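Local coordinates for protein beta-galactosidase (PDB 6Y2K) that hydrolyses terminal non-reducing beta-D-galactose residues from beta-galactosides, as a cold-active, hexameric enzyme of glycoside hydrolase family 42, at residues H11-K14 with S15-V18; L49-E52 with W53-E56; M120-M123 with M124-Y128; A221-K224 with L225-I229; A296-H299 with D300-R303. All blocks are in the same frame, centred on the assembly; numbering follows the deposited sequence.

Contact 1 (H11-K14 with S15-V18); sequences HWPK and SRWV
In the turn that carries the chain from strand 2-6 of the TIM barrel into helix 17-27, K14 lies over one face of the W17 indole. The evidence for a CH-pi contact is direct: K14 CA sits 3.7 Å from the centroid of the five-membered ring of W17 and only 1° off its normal. Further out, K14 CG rests over the six-membered ring, 3.8 Å from W17 CH2, and the extended lysine chain runs on across that face until NZ meets E56. W17 CG, anti to its own carbonyl carbon (chi1 -69°), brings the indole under K14. Its NE1 makes a weak, bent hydrogen bond of 3.3 Å to W12 O, and a second weak one to P9 O. Two successive bonds, each spanning three residues, wind the backbone: R16 N to P13 O at 2.9 Å and W17 N to K14 O at 3.1 Å. Water 1 extends the turn by donating to K14 O and accepting from V18 N. A serine at W17 would probably leave the K14 chain without the face it lies on and W12 O without its indole donor. Since aliphatic carbons cover the ring while only NZ reaches an acid, the lysine probably serves apolar packing and charge pairing at once.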
loop_
_atom_site.group_PDB
_atom_site.type_symbol
_atom_site.label_atom_id
_atom_site.label_comp_id
_atom_site.label_asym_id
_atom_site.label_seq_id
_atom_site.Cartn_x
_atom_site.Cartn_y
_atom_site.Cartn_z
ATOM N N HIS A 11 18.908 51.346 2.911
ATOM C CA HIS A 11 19.774 50.163 3.030
ATOM C C HIS A 11 21.031 50.194 2.165
ATOM O O HIS A 11 21.878 49.302 2.302
ATOM C CB HIS A 11 18.984 48.896 2.708
ATOM C CG HIS A 11 17.854 48.634 3.654
ATOM N ND1 HIS A 11 16.972 47.594 3.482
ATOM C CD2 HIS A 11 17.457 49.283 4.773
ATOM C CE1 HIS A 11 16.070 47.620 4.447
ATOM N NE2 HIS A 11 16.347 48.632 5.249
ATOM N N TRP A 12 21.150 51.184 1.275
ATOM C CA TRP A 12 22.217 51.212 0.257
ATOM C C TRP A 12 22.962 52.552 0.286
ATOM O O TRP A 12 22.357 53.580 0.578
ATOM C CB TRP A 12 21.648 50.962 -1.159
ATOM C CG TRP A 12 20.740 49.757 -1.219
ATOM C CD1 TRP A 12 19.391 49.764 -1.403
ATOM C CD2 TRP A 12 21.115 48.389 -1.032
ATOM N NE1 TRP A 12 18.896 48.481 -1.354
ATOM C CE2 TRP A 12 19.932 47.617 -1.114
ATOM C CE3 TRP A 12 22.334 47.736 -0.803
ATOM C CZ2 TRP A 12 19.934 46.222 -0.987
ATOM C CZ3 TRP A 12 22.335 46.337 -0.669
ATOM C CH2 TRP A 12 21.140 45.600 -0.775
ATOM N N PRO A 13 24.268 52.545 -0.035
ATOM C CA PRO A 13 24.961 53.839 -0.107
ATOM C C PRO A 13 24.350 54.761 -1.170
ATOM O O PRO A 13 23.843 54.286 -2.184
ATOM C CB PRO A 13 26.414 53.471 -0.449
ATOM C CG PRO A 13 26.404 52.038 -0.862
ATOM C CD PRO A 13 25.146 51.402 -0.342
ATOM N N LYS A 14 24.392 56.070 -0.910
ATOM C CA LYS A 14 23.834 57.084 -1.822
ATOM C C LYS A 14 24.430 57.021 -3.227
ATOM O O LYS A 14 23.768 57.402 -4.188
ATOM C CB LYS A 14 24.037 58.494 -1.256
ATOM C CG LYS A 14 23.219 58.775 -0.010
ATOM C CD LYS A 14 23.239 60.251 0.362
ATOM C CE LYS A 14 22.468 60.506 1.652
ATOM N NZ LYS A 14 22.379 61.960 1.965
ATOM N N SER A 15 25.672 56.546 -3.335
ATOM C CA SER A 15 26.319 56.299 -4.629
ATOM C C SER A 15 25.587 55.291 -5.549
ATOM O O SER A 15 25.835 55.276 -6.755
ATOM C CB SER A 15 27.767 55.845 -4.407
ATOM O OG SER A 15 27.824 54.647 -3.646
ATOM N N ARG A 16 24.703 54.465 -4.983
ATOM C CA ARG A 16 23.835 53.552 -5.752
ATOM C C ARG A 16 22.548 54.174 -6.288
ATOM O O ARG A 16 21.967 53.639 -7.233
ATOM C CB ARG A 16 23.427 52.332 -4.894
ATOM C CG ARG A 16 24.484 51.245 -4.764
ATOM C CD ARG A 16 24.731 50.482 -6.056
ATOM N NE ARG A 16 23.486 50.020 -6.674
ATOM C CZ ARG A 16 23.399 49.425 -7.862
ATOM N NH1 ARG A 16 24.491 49.160 -8.578
ATOM N NH2 ARG A 16 22.205 49.070 -8.324
ATOM N N TRP A 17 22.092 55.275 -5.692
ATOM C CA TRP A 17 20.707 55.735 -5.874
ATOM C C TRP A 17 20.319 56.138 -7.304
ATOM O O TRP A 17 19.221 55.793 -7.773
ATOM C CB TRP A 17 20.401 56.882 -4.900
ATOM C CG TRP A 17 20.335 56.476 -3.441
ATOM C CD1 TRP A 17 20.610 55.245 -2.904
ATOM C CD2 TRP A 17 19.999 57.324 -2.337
ATOM N NE1 TRP A 17 20.445 55.274 -1.546
ATOM C CE2 TRP A 17 20.071 56.535 -1.168
ATOM C CE3 TRP A 17 19.630 58.671 -2.223
ATOM C CZ2 TRP A 17 19.793 57.051 0.106
ATOM C CZ3 TRP A 17 19.356 59.185 -0.956
ATOM C CH2 TRP A 17 19.434 58.375 0.188
ATOM N N VAL A 18 21.191 56.868 -7.997
ATOM C CA VAL A 18 20.873 57.302 -9.367
ATOM C C VAL A 18 20.799 56.077 -10.286
ATOM O O VAL A 18 19.854 55.941 -11.064
ATOM C CB VAL A 18 21.880 58.333 -9.926
ATOM C CG1 VAL A 18 21.586 58.646 -11.392
ATOM C CG2 VAL A 18 21.841 59.617 -9.106
HETATM O O HOH W 1 23.883 57.755 -6.890
#

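Contact 2 (L49-E52 with W53-E56)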
loop_
_atom_site.group_PDB
_atom_site.type_symbol
_atom_site.label_atom_id
_atom_site.label_comp_id
_atom_site.label_asym_id
_atom_site.label_seq_id
_atom_site.Cartn_x
_atom_site.Cartn_y
_atom_site.Cartn_z
ATOM N N LEU A 49 15.816 64.859 14.056
ATOM C CA LEU A 49 15.183 64.363 12.846
ATOM C C LEU A 49 16.109 64.439 11.657
ATOM O O LEU A 49 16.900 65.373 11.542
ATOM C CB LEU A 49 13.910 65.141 12.558
ATOM C CG LEU A 49 12.866 65.059 13.673
ATOM C CD1 LEU A 49 11.817 66.143 13.497
ATOM C CD2 LEU A 49 12.218 63.682 13.705
ATOM N N HIS A 50 15.990 63.447 10.778
ATOM C CA HIS A 50 16.825 63.322 9.595
ATOM C C HIS A 50 15.927 63.068 8.384
ATOM O O HIS A 50 15.491 61.928 8.145
ATOM C CB HIS A 50 17.839 62.192 9.773
ATOM C CG HIS A 50 18.747 62.368 10.953
ATOM N ND1 HIS A 50 19.941 63.053 10.886
ATOM C CD2 HIS A 50 18.634 61.941 12.234
ATOM C CE1 HIS A 50 20.521 63.044 12.074
ATOM N NE2 HIS A 50 19.746 62.375 12.910
ATOM N N TRP A 51 15.626 64.145 7.658
ATOM C CA TRP A 51 14.838 64.099 6.422
ATOM C C TRP A 51 15.681 64.185 5.146
ATOM O O TRP A 51 15.168 63.899 4.063
ATOM C CB TRP A 51 13.834 65.250 6.378
ATOM C CG TRP A 51 12.777 65.222 7.427
ATOM C CD1 TRP A 51 12.535 66.182 8.371
ATOM C CD2 TRP A 51 11.802 64.196 7.636
ATOM N NE1 TRP A 51 11.456 65.813 9.157
ATOM C CE2 TRP A 51 10.990 64.602 8.722
ATOM C CE3 TRP A 51 11.530 62.975 7.007
ATOM C CZ2 TRP A 51 9.925 63.821 9.196
ATOM C CZ3 TRP A 51 10.466 62.207 7.469
ATOM C CH2 TRP A 51 9.680 62.636 8.558
ATOM N N GLU A 52 16.946 64.594 5.257
ATOM C CA GLU A 52 17.795 64.817 4.073
ATOM C C GLU A 52 17.845 63.603 3.130
ATOM O O GLU A 52 17.737 63.764 1.910
ATOM C CB GLU A 52 19.205 65.220 4.506
ATOM C CG GLU A 52 20.180 65.544 3.375
ATOM C CD GLU A 52 21.587 65.760 3.904
ATOM O OE1 GLU A 52 22.418 64.828 3.777
ATOM O OE2 GLU A 52 21.853 66.845 4.475
ATOM N N TRP A 53 18.007 62.404 3.696
ATOM C CA TRP A 53 18.066 61.161 2.902
ATOM C C TRP A 53 16.823 60.989 2.024
ATOM O O TRP A 53 16.926 60.642 0.845
ATOM C CB TRP A 53 18.263 59.921 3.809
ATOM C CG TRP A 53 17.075 59.596 4.668
ATOM C CD1 TRP A 53 16.733 60.178 5.852
ATOM C CD2 TRP A 53 16.048 58.638 4.382
ATOM N NE1 TRP A 53 15.556 59.640 6.325
ATOM C CE2 TRP A 53 15.115 58.691 5.441
ATOM C CE3 TRP A 53 15.822 57.744 3.328
ATOM C CZ2 TRP A 53 13.978 57.879 5.481
ATOM C CZ3 TRP A 53 14.688 56.938 3.366
ATOM C CH2 TRP A 53 13.783 57.009 4.439
ATOM N N LEU A 54 15.657 61.259 2.599
ATOM C CA LEU A 54 14.387 61.052 1.919
ATOM C C LEU A 54 14.107 62.191 0.940
ATOM O O LEU A 54 13.615 61.950 -0.162
ATOM C CB LEU A 54 13.265 60.916 2.944
ATOM C CG LEU A 54 11.853 60.587 2.450
ATOM C CD1 LEU A 54 11.846 59.367 1.537
ATOM C CD2 LEU A 54 10.942 60.373 3.651
ATOM N N ASP A 55 14.433 63.423 1.339
ATOM C CA ASP A 55 14.377 64.588 0.436
ATOM C C ASP A 55 15.129 64.306 -0.863
ATOM O O ASP A 55 14.607 64.555 -1.954
ATOM C CB ASP A 55 14.996 65.842 1.082
ATOM C CG ASP A 55 14.258 66.316 2.331
ATOM O OD1 ASP A 55 13.030 66.069 2.473
ATOM O OD2 ASP A 55 14.931 66.956 3.183
ATOM N N GLU A 56 16.346 63.779 -0.734
ATOM C CA GLU A 56 17.197 63.482 -1.883
ATOM C C GLU A 56 16.720 62.289 -2.698
ATOM O O GLU A 56 16.758 62.330 -3.928
ATOM C CB GLU A 56 18.644 63.267 -1.448
ATOM C CG GLU A 56 19.287 64.547 -0.935
ATOM C CD GLU A 56 20.651 64.345 -0.301
ATOM O OE1 GLU A 56 21.172 63.202 -0.256
ATOM O OE2 GLU A 56 21.203 65.359 0.169
HETATM O O HOH W 2 23.940 65.244 0.839
#
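E56 folds back along E52 in the first turn of helix 52-63, one of the helices around the TIM barrel. Its CG is anti to the carbonyl carbon (chi1 -68°), which lays the chain alongside that of E52. E56 CB is 3.5 Å from E52 O, and E56 CG nearer still, at 3.3 Å. Beyond CG the chain is extended, and E56 CD remains beside E52 CG. At the tip the side chains point the same way with carboxylate planes 15° apart, and E56 OE2 lies 3.4 Å from E52 CG and 3.8 Å from E52 OE1. Water 2 donates to both carboxylates, at 2.8 Å to E56 OE2 and more weakly to E52 OE1. E56 OE1 goes to K14, whose ammonium probably offsets the crowding of negative charge.

W53 NE1 reaches back to H50 O on the preceding loop at 2.9 Å, but the bond is bent and weak. W51 packs its ring edge against L54 CD2. The carboxylate of D55, satisfied by R127 and Y128, lies beside W51 O without bonding to it; that oxygen takes L54 N weakly and D55 N at 2.9 Å, with a nearly straight N-H...O angle of 176°.

Contact 3 (M120-M123 with M124-Y128)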
loop_
_atom_site.group_PDB
_atom_site.type_symbol
_atom_site.label_atom_id
_atom_site.label_comp_id
_atom_site.label_asym_id
_atom_site.label_seq_id
_atom_site.Cartn_x
_atom_site.Cartn_y
_atom_site.Cartn_z
ATOM N N MET A 120 4.033 61.750 14.142
ATOM C CA MET A 120 4.936 61.391 13.045
ATOM C C MET A 120 4.264 61.487 11.674
ATOM O O MET A 120 4.878 61.968 10.718
ATOM C CB MET A 120 5.548 59.988 13.249
ATOM C CG MET A 120 6.347 59.468 12.059
ATOM S SD MET A 120 7.732 60.514 11.564
ATOM C CE MET A 120 8.945 60.103 12.811
ATOM N N VAL A 121 3.022 61.025 11.577
ATOM C CA VAL A 121 2.304 61.083 10.303
ATOM C C VAL A 121 2.024 62.537 9.902
ATOM O O VAL A 121 2.116 62.876 8.721
ATOM C CB VAL A 121 1.015 60.236 10.309
ATOM C CG1 VAL A 121 0.219 60.438 9.017
ATOM C CG2 VAL A 121 1.373 58.759 10.463
ATOM N N THR A 122 1.694 63.382 10.876
ATOM C CA THR A 122 1.552 64.818 10.626
ATOM C C THR A 122 2.866 65.431 10.142
ATOM O O THR A 122 2.869 66.157 9.145
ATOM C CB THR A 122 1.042 65.571 11.865
ATOM O OG1 THR A 122 -0.236 65.049 12.239
ATOM C CG2 THR A 122 0.906 67.083 11.572
ATOM N N MET A 123 3.974 65.132 10.826
ATOM C CA MET A 123 5.294 65.602 10.379
ATOM C C MET A 123 5.581 65.221 8.927
ATOM O O MET A 123 5.969 66.072 8.128
ATOM C CB MET A 123 6.421 65.050 11.259
ATOM C CG MET A 123 6.641 65.774 12.577
ATOM S SD MET A 123 8.254 65.341 13.284
ATOM C CE MET A 123 8.012 63.621 13.667
ATOM N N MET A 124 5.389 63.942 8.594
ATOM C CA MET A 124 5.642 63.434 7.230
ATOM C C MET A 124 4.721 64.017 6.179
ATOM O O MET A 124 5.177 64.391 5.099
ATOM C CB MET A 124 5.492 61.911 7.155
ATOM C CG MET A 124 6.777 61.141 7.310
ATOM S SD MET A 124 6.548 59.409 6.857
ATOM C CE MET A 124 7.454 59.201 5.329
ATOM N N ALA A 125 3.427 64.037 6.486
ATOM C CA ALA A 125 2.409 64.569 5.575
ATOM C C ALA A 125 2.578 66.073 5.294
ATOM O O ALA A 125 2.301 66.527 4.182
ATOM C CB ALA A 125 1.027 64.299 6.131
ATOM N N GLU A 126 3.005 66.836 6.304
ATOM C CA GLU A 126 3.263 68.261 6.115
ATOM C C GLU A 126 4.489 68.464 5.218
ATOM O O GLU A 126 4.453 69.290 4.310
ATOM C CB GLU A 126 3.361 68.997 7.466
ATOM C CG GLU A 126 1.979 69.167 8.095
ATOM C CD GLU A 126 1.982 69.698 9.518
ATOM O OE1 GLU A 126 2.989 69.543 10.241
ATOM O OE2 GLU A 126 0.945 70.263 9.924
ATOM N N ARG A 127 5.548 67.686 5.437
ATOM C CA ARG A 127 6.761 67.820 4.627
ATOM C C ARG A 127 6.593 67.343 3.174
ATOM O O ARG A 127 7.100 67.999 2.247
ATOM C CB ARG A 127 7.943 67.081 5.269
ATOM C CG ARG A 127 9.283 67.376 4.598
ATOM C CD ARG A 127 10.483 66.937 5.429
ATOM N NE ARG A 127 11.741 67.463 4.885
ATOM C CZ ARG A 127 12.222 68.698 5.094
ATOM N NH1 ARG A 127 11.571 69.579 5.844
ATOM N NH2 ARG A 127 13.371 69.064 4.533
ATOM N N TYR A 128 5.909 66.211 2.975
ATOM C CA TYR A 128 5.902 65.527 1.670
ATOM C C TYR A 128 4.555 65.412 0.986
ATOM O O TYR A 128 4.496 64.932 -0.156
ATOM C CB TYR A 128 6.487 64.114 1.815
ATOM C CG TYR A 128 7.908 64.089 2.312
ATOM C CD1 TYR A 128 8.956 64.537 1.517
ATOM C CD2 TYR A 128 8.204 63.626 3.582
ATOM C CE1 TYR A 128 10.261 64.509 1.976
ATOM C CE2 TYR A 128 9.496 63.599 4.049
ATOM C CZ TYR A 128 10.521 64.040 3.248
ATOM O OH TYR A 128 11.792 63.986 3.748
#
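T122 and E126 stand side by side, pointing the same way, one turn apart on helix 111-128, which links strands 67-71 and 134-138 of the TIM barrel. T122 presents its methyl, not its hydroxyl: CG2 is anti to the backbone N, while OG1 lies beside that N (chi1 -60°) and bonds to R118 O of the preceding turn. T122 CG2 is thereby 3.5 Å from E126 OE1 and about equally far from E126 CD, a methyl set beside the carboxylate with no hydrogen bond between the two side chains. E126 is modelled in two conformers, so this meeting of side chains is doubtful as a permanent feature.

On another side of the helix M120 and M124 meet more loosely, with M120 SD 4.4 Å from M124 CG. Both thioethers belong to the buried surface, M120 against W39 and I42, M124 against W51, L54 and P73. A125, with only a methyl, and V121 are directed to helix 205-233, where they touch I229 and Q226.

The backbone under these side chains is regular: M124 N bonds to M120 O at 2.9 Å and A125 N to V121 O at 2.8 Å. R127 N to M123 O is longer, at 3.2 Å, and Y128 N to M124 O follows it at 2.9 Å. R127 stretches out from CG to NE toward D55, with which its NH2 forms a salt bridge. On the way the arginine chain crosses its neighbour, R127 CG lying 3.7 Å above the plane of the Y128 ring, over its centre.

Contact 4 (A221-K224 with L225-I229)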
loop_
_atom_site.group_PDB
_atom_site.type_symbol
_atom_site.label_atom_id
_atom_site.label_comp_id
_atom_site.label_asym_id
_atom_site.label_seq_id
_atom_site.Cartn_x
_atom_site.Cartn_y
_atom_site.Cartn_z
ATOM N N ALA A 221 -9.870 52.298 13.528
ATOM C CA ALA A 221 -9.576 53.590 14.183
ATOM C C ALA A 221 -8.121 54.036 14.022
ATOM O O ALA A 221 -7.853 55.208 13.741
ATOM C CB ALA A 221 -9.930 53.528 15.663
ATOM N N PHE A 222 -7.193 53.098 14.207
ATOM C CA PHE A 222 -5.749 53.341 14.019
ATOM C C PHE A 222 -5.437 53.827 12.608
ATOM O O PHE A 222 -4.643 54.757 12.420
ATOM C CB PHE A 222 -4.975 52.053 14.322
ATOM C CG PHE A 222 -3.471 52.178 14.249
ATOM C CD1 PHE A 222 -2.797 51.983 13.050
ATOM C CD2 PHE A 222 -2.724 52.421 15.397
ATOM C CE1 PHE A 222 -1.410 52.049 12.986
ATOM C CE2 PHE A 222 -1.334 52.498 15.344
ATOM C CZ PHE A 222 -0.676 52.316 14.134
ATOM N N ASN A 223 -6.055 53.183 11.621
ATOM C CA ASN A 223 -5.880 53.548 10.220
ATOM C C ASN A 223 -6.551 54.896 9.905
ATOM O O ASN A 223 -5.978 55.729 9.189
ATOM C CB ASN A 223 -6.442 52.443 9.314
ATOM C CG ASN A 223 -6.240 52.736 7.836
ATOM O OD1 ASN A 223 -5.106 52.806 7.358
ATOM N ND2 ASN A 223 -7.345 52.918 7.107
ATOM N N LYS A 224 -7.753 55.096 10.438
ATOM C CA LYS A 224 -8.534 56.308 10.186
ATOM C C LYS A 224 -7.827 57.589 10.656
ATOM O O LYS A 224 -7.944 58.637 10.000
ATOM C CB LYS A 224 -9.917 56.188 10.834
ATOM C CG LYS A 224 -10.876 57.352 10.603
ATOM C CD LYS A 224 -10.989 57.727 9.130
ATOM C CE LYS A 224 -12.314 58.397 8.787
ATOM N NZ LYS A 224 -12.519 59.697 9.487
ATOM N N LEU A 225 -7.081 57.519 11.757
ATOM C CA LEU A 225 -6.361 58.705 12.215
ATOM C C LEU A 225 -5.292 59.129 11.197
ATOM O O LEU A 225 -5.103 60.325 10.968
ATOM C CB LEU A 225 -5.806 58.543 13.638
ATOM C CG LEU A 225 -4.392 58.049 13.945
ATOM C CD1 LEU A 225 -3.310 59.077 13.629
ATOM C CD2 LEU A 225 -4.326 57.656 15.417
ATOM N N GLN A 226 -4.628 58.161 10.568
ATOM C CA GLN A 226 -3.632 58.454 9.535
ATOM C C GLN A 226 -4.305 58.978 8.265
ATOM O O GLN A 226 -3.847 59.956 7.673
ATOM C CB GLN A 226 -2.763 57.224 9.233
ATOM C CG GLN A 226 -2.020 56.689 10.464
ATOM C CD GLN A 226 -0.840 55.773 10.154
ATOM O OE1 GLN A 226 -0.281 55.812 9.042
ATOM N NE2 GLN A 226 -0.458 54.953 11.106
ATOM N N VAL A 227 -5.397 58.339 7.860
ATOM C CA VAL A 227 -6.163 58.774 6.682
ATOM C C VAL A 227 -6.616 60.244 6.808
ATOM O O VAL A 227 -6.501 61.015 5.849
ATOM C CB VAL A 227 -7.390 57.849 6.440
ATOM C CG1 VAL A 227 -8.389 58.466 5.462
ATOM C CG2 VAL A 227 -6.944 56.481 5.937
ATOM N N ASP A 228 -7.142 60.621 7.975
ATOM C CA ASP A 228 -7.626 61.999 8.174
ATOM C C ASP A 228 -6.500 63.028 7.976
ATOM O O ASP A 228 -6.708 64.056 7.313
ATOM C CB ASP A 228 -8.280 62.181 9.541
ATOM C CG ASP A 228 -9.609 61.452 9.675
ATOM O OD1 ASP A 228 -10.208 61.015 8.667
ATOM O OD2 ASP A 228 -10.066 61.332 10.824
ATOM N N ILE A 229 -5.314 62.725 8.515
ATOM C CA ILE A 229 -4.133 63.577 8.335
ATOM C C ILE A 229 -3.714 63.662 6.864
ATOM O O ILE A 229 -3.402 64.757 6.368
ATOM C CB ILE A 229 -2.937 63.068 9.174
ATOM C CG1 ILE A 229 -3.232 63.204 10.672
ATOM C CG2 ILE A 229 -1.653 63.830 8.832
ATOM C CD1 ILE A 229 -2.377 62.315 11.550
HETATM O O HOH W 3 -2.102 55.357 13.579
#
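K224 and D228 form a salt bridge along one face of their helix, with K224 NZ 2.8 Å from D228 OD1. The ammonium approaches on the syn side of that oxygen, so it also comes to 3.2 Å from D228 OD2, a second but weak bond. Two bends, at chi2 (50°) and chi4 (63°), bring the lysine chain round to one side of the carboxylate and its NZ into the carboxylate plane, and K224 CD passes 3.4 Å from D228 OD1. Were K224 an alanine, the D228 carboxylate would probably lose this charge partner and the hold on its rotation.

Around the helix from this pair, F222 and Q226 run side by side with ring and amide planes 54° apart. Q226 NE2 approaches F222 CE1 to 3.6 Å, obliquely to the ring. Water 3 ties the two residues together, donating to F222 O at 2.9 Å and accepting from Q226 NE2 at 3.0 Å, while sitting over the centre of one face of the phenyl ring.

These residues belong to helix 205-233, the long helix that precedes barrel strand 238-244, and its inner side is fixed by residues following two other strands of the TIM barrel. Q226 OE1 bonds to T72 and NE2 to T74, which fixes the amide's rotation, while F222 is stacked on Y106 and meets F108 edge-to-face. N223 crosses V227, its ND2 3.8 Å from V227 CG2. The other end of that amide, N223 OD1, is held by the hydroxyls of Y143 and T139, the latter just beyond strand 134-138.

Contact 5 (A296-H299 with D300-R303)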
loop_
_atom_site.group_PDB
_atom_site.type_symbol
_atom_site.label_atom_id
_atom_site.label_comp_id
_atom_site.label_asym_id
_atom_site.label_seq_id
_atom_site.Cartn_x
_atom_site.Cartn_y
_atom_site.Cartn_z
ATOM N N ALA A 296 -5.654 34.483 -7.398
ATOM C CA ALA A 296 -7.004 34.749 -7.899
ATOM C C ALA A 296 -8.036 35.037 -6.819
ATOM O O ALA A 296 -8.756 36.029 -6.900
ATOM C CB ALA A 296 -7.469 33.584 -8.766
ATOM N N PHE A 297 -8.124 34.160 -5.817
ATOM C CA PHE A 297 -9.062 34.342 -4.710
ATOM C C PHE A 297 -8.906 35.721 -4.071
ATOM O O PHE A 297 -9.887 36.432 -3.863
ATOM C CB PHE A 297 -8.874 33.248 -3.644
ATOM C CG PHE A 297 -9.898 33.304 -2.540
ATOM C CD1 PHE A 297 -11.110 32.634 -2.664
ATOM C CD2 PHE A 297 -9.667 34.050 -1.387
ATOM C CE1 PHE A 297 -12.063 32.697 -1.665
ATOM C CE2 PHE A 297 -10.624 34.111 -0.375
ATOM C CZ PHE A 297 -11.816 33.429 -0.514
ATOM N N HIS A 298 -7.664 36.087 -3.780
ATOM C CA HIS A 298 -7.352 37.351 -3.126
ATOM C C HIS A 298 -7.453 38.566 -4.059
ATOM O O HIS A 298 -7.864 39.637 -3.623
ATOM C CB HIS A 298 -5.979 37.258 -2.469
ATOM C CG HIS A 298 -5.944 36.265 -1.358
ATOM N ND1 HIS A 298 -5.494 34.975 -1.530
ATOM C CD2 HIS A 298 -6.372 36.349 -0.076
ATOM C CE1 HIS A 298 -5.624 34.312 -0.393
ATOM N NE2 HIS A 298 -6.154 35.121 0.504
ATOM N N HIS A 299 -7.098 38.403 -5.329
ATOM C CA HIS A 299 -7.286 39.489 -6.298
ATOM C C HIS A 299 -8.771 39.909 -6.320
ATOM O O HIS A 299 -9.084 41.094 -6.274
ATOM C CB HIS A 299 -6.881 39.080 -7.709
ATOM C CG HIS A 299 -5.441 38.715 -7.867
ATOM N ND1 HIS A 299 -4.420 39.397 -7.248
ATOM C CD2 HIS A 299 -4.849 37.762 -8.625
ATOM C CE1 HIS A 299 -3.259 38.873 -7.605
ATOM N NE2 HIS A 299 -3.492 37.873 -8.435
ATOM N N ASP A 300 -9.671 38.928 -6.373
ATOM C CA ASP A 300 -11.122 39.194 -6.386
ATOM C C ASP A 300 -11.662 39.740 -5.050
ATOM O O ASP A 300 -12.476 40.672 -5.039
ATOM C CB ASP A 300 -11.903 37.937 -6.820
ATOM C CG ASP A 300 -11.659 37.552 -8.290
ATOM O OD1 ASP A 300 -11.276 38.435 -9.112
ATOM O OD2 ASP A 300 -11.846 36.351 -8.620
ATOM N N LEU A 301 -11.219 39.167 -3.937
ATOM C CA LEU A 301 -11.590 39.672 -2.608
ATOM C C LEU A 301 -11.163 41.141 -2.433
ATOM O O LEU A 301 -11.963 41.988 -2.023
ATOM C CB LEU A 301 -10.961 38.802 -1.513
ATOM C CG LEU A 301 -11.042 39.241 -0.047
ATOM C CD1 LEU A 301 -12.469 39.210 0.475
ATOM C CD2 LEU A 301 -10.148 38.338 0.787
ATOM N N TYR A 302 -9.917 41.436 -2.775
ATOM C CA TYR A 302 -9.369 42.782 -2.558
ATOM C C TYR A 302 -9.807 43.811 -3.609
ATOM O O TYR A 302 -9.900 44.998 -3.291
ATOM C CB TYR A 302 -7.845 42.735 -2.359
ATOM C CG TYR A 302 -7.440 41.992 -1.079
ATOM C CD1 TYR A 302 -8.064 42.270 0.139
ATOM C CD2 TYR A 302 -6.444 41.011 -1.085
ATOM C CE1 TYR A 302 -7.725 41.589 1.307
ATOM C CE2 TYR A 302 -6.089 40.336 0.089
ATOM C CZ TYR A 302 -6.731 40.633 1.283
ATOM O OH TYR A 302 -6.413 40.000 2.478
ATOM N N ARG A 303 -10.101 43.380 -4.833
ATOM C CA ARG A 303 -10.804 44.265 -5.772
ATOM C C ARG A 303 -12.132 44.735 -5.142
ATOM O O ARG A 303 -12.486 45.904 -5.254
ATOM C CB ARG A 303 -11.044 43.605 -7.134
ATOM C CG ARG A 303 -11.643 44.563 -8.170
ATOM C CD ARG A 303 -11.719 43.973 -9.577
ATOM N NE ARG A 303 -12.692 42.873 -9.628
ATOM C CZ ARG A 303 -12.404 41.572 -9.581
ATOM N NH1 ARG A 303 -11.144 41.136 -9.539
ATOM N NH2 ARG A 303 -13.400 40.687 -9.598
#
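H298 and Y302 make the close side-chain packing, lying side by side one turn apart and pointing the same way. Y302 CE2 is 4.0 Å from both H298 CB and H298 CD2. Nearer the backbone Y302 CD2 comes to 3.2 Å from H298 O, already the acceptor of Y302 N. F297 CD2 lies over the centre of the H298 ring, and H298 ND1 bonds to A294 O.

F297 and L301 touch more loosely, their closest side-chain atoms, F297 CE2 and L301 CD2, being 4.4 Å apart. Even so, no residue of the contact is exposed: helix 294-305 lies between strands 261-266 and 310-315 of the TIM barrel in sequence, and its far side abuts strand 453-456 of the mixed sheet, where L301 and F297 touch I455. On the barrel side H299 is held by W264 and E340, and Y302 OH bonds to M244 O.

Facing the mixed sheet, R303 NH1 makes a salt bridge to D300 OD1 at 2.7 Å, using that oxygen's anti lone pair, the oxygen lying nearly in the guanidinium plane (8° out). R303 NH2 adds a weak 3.1 Å bond to D300 OD1 and pairs with D454. H344 also bonds D300 OD1, and Y443 OD2.

Overall arrangement
All five contacts belong to the TIM-barrel part of the protein, and they come in order along the chain. Contacts 1 to 4 form a row across neighbouring elements outside the barrel strands. The centres of contact 1 and contact 2 are about 14 Å apart, those of contact 2 and contact 3 about 12 Å, and those of contact 3 and contact 4 about 13 Å. Each touches the next, by the K14-E56 salt bridge, then D55 with R127 and Y128, then packing of V121, T122 and A125 on Q226 and I229. Contact 5, about 24 Å from contact 4 between centres, lies about 6 Å from the centre of the chain in space. Thus helices 17-27, 52-63, 111-128 and 205-233 are tied in series, whereas helix 294-305 joins the barrel to the mixed sheet.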